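Local coordinates for protein PilX (Neisseria meningitidis, PDB 2OPE) that is a minor type IV pilin that modulates the virulence properties of pili, probably by promoting bacterial aggregation and adhesion, at residues 38-41 / 42-46; 28-31 / 32-35. All blocks are in the same frame, centred on the assembly; numbering follows the deposited sequence.

Interaction 1 (38-41 / 42-46)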
loop_
_atom_site.group_PDB
_atom_site.type_symbol
_atom_site.label_atom_id
_atom_site.label_comp_id
_atom_site.label_asym_id
_atom_site.label_seq_id
_atom_site.Cartn_x
_atom_site.Cartn_y
_atom_site.Cartn_z
ATOM N N ILE A 38 -2.392 -10.979 -14.024
ATOM C CA ILE A 38 -1.710 -9.854 -13.391
ATOM C C ILE A 38 -2.328 -9.619 -12.009
ATOM O O ILE A 38 -1.622 -9.417 -11.037
ATOM C CB ILE A 38 -1.879 -8.530 -14.213
ATOM C CG1 ILE A 38 -1.271 -8.630 -15.641
ATOM C CG2 ILE A 38 -1.367 -7.306 -13.421
ATOM C CD1 ILE A 38 0.170 -8.997 -15.694
ATOM N N LYS A 39 -3.657 -9.619 -11.942
ATOM C CA LYS A 39 -4.367 -9.332 -10.711
ATOM C C LYS A 39 -4.039 -10.346 -9.612
ATOM O O LYS A 39 -3.699 -9.951 -8.505
ATOM C CB LYS A 39 -5.882 -9.279 -10.943
ATOM C CG LYS A 39 -6.706 -9.116 -9.640
ATOM C CD LYS A 39 -8.142 -8.742 -9.915
ATOM C CE LYS A 39 -8.994 -8.659 -8.595
ATOM N NZ LYS A 39 -8.914 -9.929 -7.808
ATOM N N SER A 40 -4.113 -11.652 -9.901
ATOM C CA SER A 40 -3.821 -12.606 -8.824
ATOM C C SER A 40 -2.352 -12.637 -8.461
ATOM O O SER A 40 -2.010 -12.804 -7.295
ATOM C CB SER A 40 -4.375 -14.033 -9.085
ATOM O OG SER A 40 -4.193 -14.424 -10.417
ATOM N N LYS A 41 -1.480 -12.500 -9.455
ATOM C CA LYS A 41 -0.046 -12.301 -9.156
ATOM C C LYS A 41 0.205 -11.095 -8.235
ATOM O O LYS A 41 0.888 -11.234 -7.214
ATOM C CB LYS A 41 0.787 -12.217 -10.427
ATOM C CG LYS A 41 1.066 -13.587 -11.093
ATOM C CD LYS A 41 1.925 -13.377 -12.327
ATOM C CE LYS A 41 2.210 -14.679 -13.136
ATOM N NZ LYS A 41 2.880 -14.345 -14.446
ATOM N N LEU A 42 -0.396 -9.944 -8.517
ATOM C CA LEU A 42 -0.207 -8.821 -7.607
ATOM C C LEU A 42 -0.606 -9.183 -6.185
ATOM O O LEU A 42 0.123 -8.898 -5.228
ATOM C CB LEU A 42 -1.012 -7.591 -8.070
ATOM C CG LEU A 42 -0.403 -6.880 -9.292
ATOM C CD1 LEU A 42 -1.445 -5.992 -9.984
ATOM C CD2 LEU A 42 0.863 -6.095 -8.928
ATOM N N GLU A 43 -1.789 -9.796 -6.062
ATOM C CA GLU A 43 -2.378 -10.207 -4.780
ATOM C C GLU A 43 -1.507 -11.216 -4.027
ATOM O O GLU A 43 -1.331 -11.101 -2.824
ATOM C CB GLU A 43 -3.838 -10.714 -4.988
ATOM C CG GLU A 43 -4.797 -9.610 -5.521
ATOM C CD GLU A 43 -6.189 -10.123 -5.895
ATOM O OE1 GLU A 43 -6.384 -11.347 -6.043
ATOM O OE2 GLU A 43 -7.115 -9.295 -6.042
ATOM N N ARG A 44 -0.982 -12.219 -4.711
ATOM C CA ARG A 44 -0.075 -13.181 -4.068
ATOM C C ARG A 44 1.221 -12.530 -3.665
ATOM O O ARG A 44 1.732 -12.784 -2.591
ATOM C CB ARG A 44 0.249 -14.333 -5.014
ATOM C CG ARG A 44 -0.460 -15.589 -4.668
ATOM C CD ARG A 44 -0.202 -16.649 -5.694
ATOM N NE ARG A 44 -0.746 -16.233 -6.978
ATOM C CZ ARG A 44 -1.898 -16.683 -7.455
ATOM N NH1 ARG A 44 -2.331 -16.264 -8.647
ATOM N NH2 ARG A 44 -2.602 -17.574 -6.745
ATOM N N PHE A 45 1.786 -11.720 -4.552
ATOM C CA PHE A 45 3.088 -11.151 -4.294
ATOM C C PHE A 45 3.010 -10.225 -3.089
ATOM O O PHE A 45 3.744 -10.376 -2.129
ATOM C CB PHE A 45 3.657 -10.369 -5.486
ATOM C CG PHE A 45 4.908 -9.622 -5.118
ATOM C CD1 PHE A 45 4.958 -8.216 -5.157
ATOM C CD2 PHE A 45 5.979 -10.305 -4.588
ATOM C CE1 PHE A 45 6.108 -7.540 -4.766
ATOM C CE2 PHE A 45 7.127 -9.633 -4.191
ATOM C CZ PHE A 45 7.191 -8.249 -4.277
ATOM N N VAL A 46 2.108 -9.261 -3.162
ATOM C CA VAL A 46 1.919 -8.283 -2.081
ATOM C C VAL A 46 1.587 -8.907 -0.745
ATOM O O VAL A 46 2.159 -8.536 0.287
ATOM C CB VAL A 46 0.804 -7.284 -2.429
ATOM C CG1 VAL A 46 0.447 -6.401 -1.182
ATOM C CG2 VAL A 46 1.226 -6.432 -3.694
HETATM O O HOH W 1 -7.796 -12.205 -7.977
#

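Interaction 2 (28-31 / 32-35)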
loop_
_atom_site.group_PDB
_atom_site.type_symbol
_atom_site.label_atom_id
_atom_site.label_comp_id
_atom_site.label_asym_id
_atom_site.label_seq_id
_atom_site.Cartn_x
_atom_site.Cartn_y
_atom_site.Cartn_z
ATOM N N LEU A 28 3.524 -5.914 -13.562
ATOM C CA LEU A 28 2.854 -5.100 -14.557
ATOM C C LEU A 28 3.549 -5.183 -15.919
ATOM O O LEU A 28 2.887 -5.140 -16.973
ATOM C CB LEU A 28 2.799 -3.648 -14.088
ATOM C CG LEU A 28 2.016 -3.440 -12.788
ATOM C CD1 LEU A 28 1.674 -1.972 -12.665
ATOM C CD2 LEU A 28 0.753 -4.280 -12.758
ATOM N N LYS A 29 4.863 -5.365 -15.889
ATOM C CA LYS A 29 5.691 -5.215 -17.074
ATOM C C LYS A 29 5.658 -6.446 -17.972
ATOM O O LYS A 29 6.004 -6.368 -19.139
ATOM C CB LYS A 29 7.131 -4.915 -16.654
ATOM C CG LYS A 29 7.919 -4.067 -17.577
ATOM C CD LYS A 29 9.374 -4.018 -17.126
ATOM C CE LYS A 29 10.114 -2.843 -17.725
ATOM N NZ LYS A 29 11.589 -2.818 -17.356
ATOM N N ASN A 30 5.250 -7.578 -17.430
ATOM C CA ASN A 30 5.030 -8.768 -18.227
ATOM C C ASN A 30 4.171 -8.401 -19.443
ATOM O O ASN A 30 3.049 -7.871 -19.305
ATOM C CB ASN A 30 4.356 -9.846 -17.382
ATOM C CG ASN A 30 4.309 -11.179 -18.070
ATOM O OD1 ASN A 30 3.600 -11.336 -19.059
ATOM N ND2 ASN A 30 5.043 -12.169 -17.534
ATOM N N PRO A 31 4.708 -8.690 -20.643
ATOM C CA PRO A 31 4.165 -8.262 -21.898
ATOM C C PRO A 31 2.888 -8.987 -22.236
ATOM O O PRO A 31 2.020 -8.400 -22.883
ATOM C CB PRO A 31 5.263 -8.643 -22.909
ATOM C CG PRO A 31 6.026 -9.725 -22.259
ATOM C CD PRO A 31 5.934 -9.502 -20.799
ATOM N N LEU A 32 2.767 -10.246 -21.828
ATOM C CA LEU A 32 1.686 -11.083 -22.337
ATOM C C LEU A 32 0.675 -11.680 -21.307
ATOM O O LEU A 32 -0.378 -12.153 -21.729
ATOM C CB LEU A 32 2.251 -12.189 -23.261
ATOM C CG LEU A 32 2.802 -11.756 -24.618
ATOM C CD1 LEU A 32 3.774 -12.780 -25.204
ATOM C CD2 LEU A 32 1.659 -11.474 -25.588
ATOM N N ASP A 33 0.973 -11.675 -19.999
ATOM C CA ASP A 33 -0.024 -12.081 -18.993
ATOM C C ASP A 33 -1.370 -11.332 -19.217
ATOM O O ASP A 33 -1.380 -10.131 -19.545
ATOM C CB ASP A 33 0.461 -11.794 -17.548
ATOM C CG ASP A 33 1.480 -12.834 -16.993
ATOM O OD1 ASP A 33 1.853 -12.674 -15.814
ATOM O OD2 ASP A 33 1.906 -13.810 -17.670
ATOM N N ASP A 34 -2.487 -12.042 -19.028
ATOM C CA ASP A 34 -3.823 -11.455 -19.073
ATOM C C ASP A 34 -4.178 -10.776 -17.738
ATOM O O ASP A 34 -3.453 -10.911 -16.735
ATOM C CB ASP A 34 -4.864 -12.491 -19.504
ATOM C CG ASP A 34 -5.136 -13.535 -18.426
ATOM O OD1 ASP A 34 -5.723 -14.582 -18.724
ATOM O OD2 ASP A 34 -4.766 -13.322 -17.273
ATOM N N ASN A 35 -5.246 -9.986 -17.739
ATOM C CA ASN A 35 -5.558 -9.163 -16.572
ATOM C C ASN A 35 -5.901 -9.955 -15.331
ATOM O O ASN A 35 -5.661 -9.501 -14.209
ATOM C CB ASN A 35 -6.714 -8.244 -16.879
ATOM C CG ASN A 35 -6.382 -7.233 -17.952
ATOM O OD1 ASN A 35 -5.216 -6.862 -18.169
ATOM N ND2 ASN A 35 -7.416 -6.773 -18.629
HETATM O O HOH W 2 0.437 -7.928 -19.700
HETATM O O HOH W 3 4.592 -12.404 -21.061
#

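Interaction 1 (38-41 / 42-46)
Lys-39 and Glu-43, one helical turn apart, meet on the flank of helix 35-48 beside strand 59-65, the lysine passing slantwise over the glutamate. The lysine runs out extended and bends at its last torsion (chi4 -55°), which turns NZ onto Glu-43 OE2 at 2.6 Å in a salt bridge. The ammonium meets the syn side of that oxygen, 29° out of the carboxylate plane. Water 1 closes the pair into a ring, accepting from Lys-39 NZ and donating to Glu-43 OE1, so both carboxylate oxygens are engaged. On a second face Arg-44, bent at chi3, folds back until NH1 lies 3.1 Å from Ser-40 CB; the guanidinium approaches at a slant and makes no hydrogen bond to the serine, whose OG bonds instead to Gln-36 O. Ile-38 and Leu-42 run alongside each other toward the protein interior, with CG2 of Ile-38 and CD1 of Leu-42 3.7 Å apart. The usual i to i+4 backbone bonds join both halves. Lys-39, Leu-42 and Glu-43 touch Phe-65 of strand 59-65; Leu-42 also meets Tyr-74 and Ser-23, Phe-45 touches Ile-22, Ser-23 and Ile-27 of helix 5-28, and Val-46 reaches Val-63 and Leu-76.

Interaction 2 (28-31 / 32-35)
The Asn-30 amide and the Asp-33 carboxylate lie stacked, their planes 23° apart and their CG atoms 3.4 Å from each other, although the two side chains cross at about a right angle. The carboxylate occupies one face of the amide, and Asp-33 N donates to Asn-30 OD1 from that same side (2.8 Å), well above the amide plane. Leu-32 N reaches the same oxygen from the opposite face, at 3.1 Å and with a more bent N-H angle of 142°. Water 3 also donates to Asn-30 OD1 from the Leu-32 side. Asn-30 CG stands anti to its own N (chi1 -170°), which turns the amide oxygen back toward the N-H groups of Leu-32 and Asp-33; the bond to Leu-32 N closes an Asx turn with Pro-31 as its middle residue. Water 2 donates to Asn-30 O and Asp-33 O, tying the two carbonyls together. Pro-31 and Leu-32 are exposed, and their side chains approach loosely. One side chain thus supplies the acceptor for two N-H groups of a loop without regular secondary structure, that of Leu-32 being divided between the amide oxygen and water 3. Asp-33 OD1 is paired with Lys-41; that ammonium probably offsets part of the cost of bringing carboxylate OD2 close to amide OD1, both of them acceptors.

In the fold
From the N terminus, the long helix 5-28 runs out into interaction 2, which forms the turn between two helices and reverses the chain; Asp-34 then caps helix 35-48 through Thr-37 N. Interaction 1 follows in the middle of that helix, closing no loop and staying within it. The two contacts are in series, neither nested nor crossed, with centres about 12 Å apart. They are joined by the salt bridge from Lys-41 NZ to Asp-33 OD1, and by Ile-38 and Leu-42, which both pack on Leu-28. The connection therefore folds helix 35-48 back beside the end of helix 5-28, within the segment that in type IV pilins links the N-terminal helix to the antiparallel sheet.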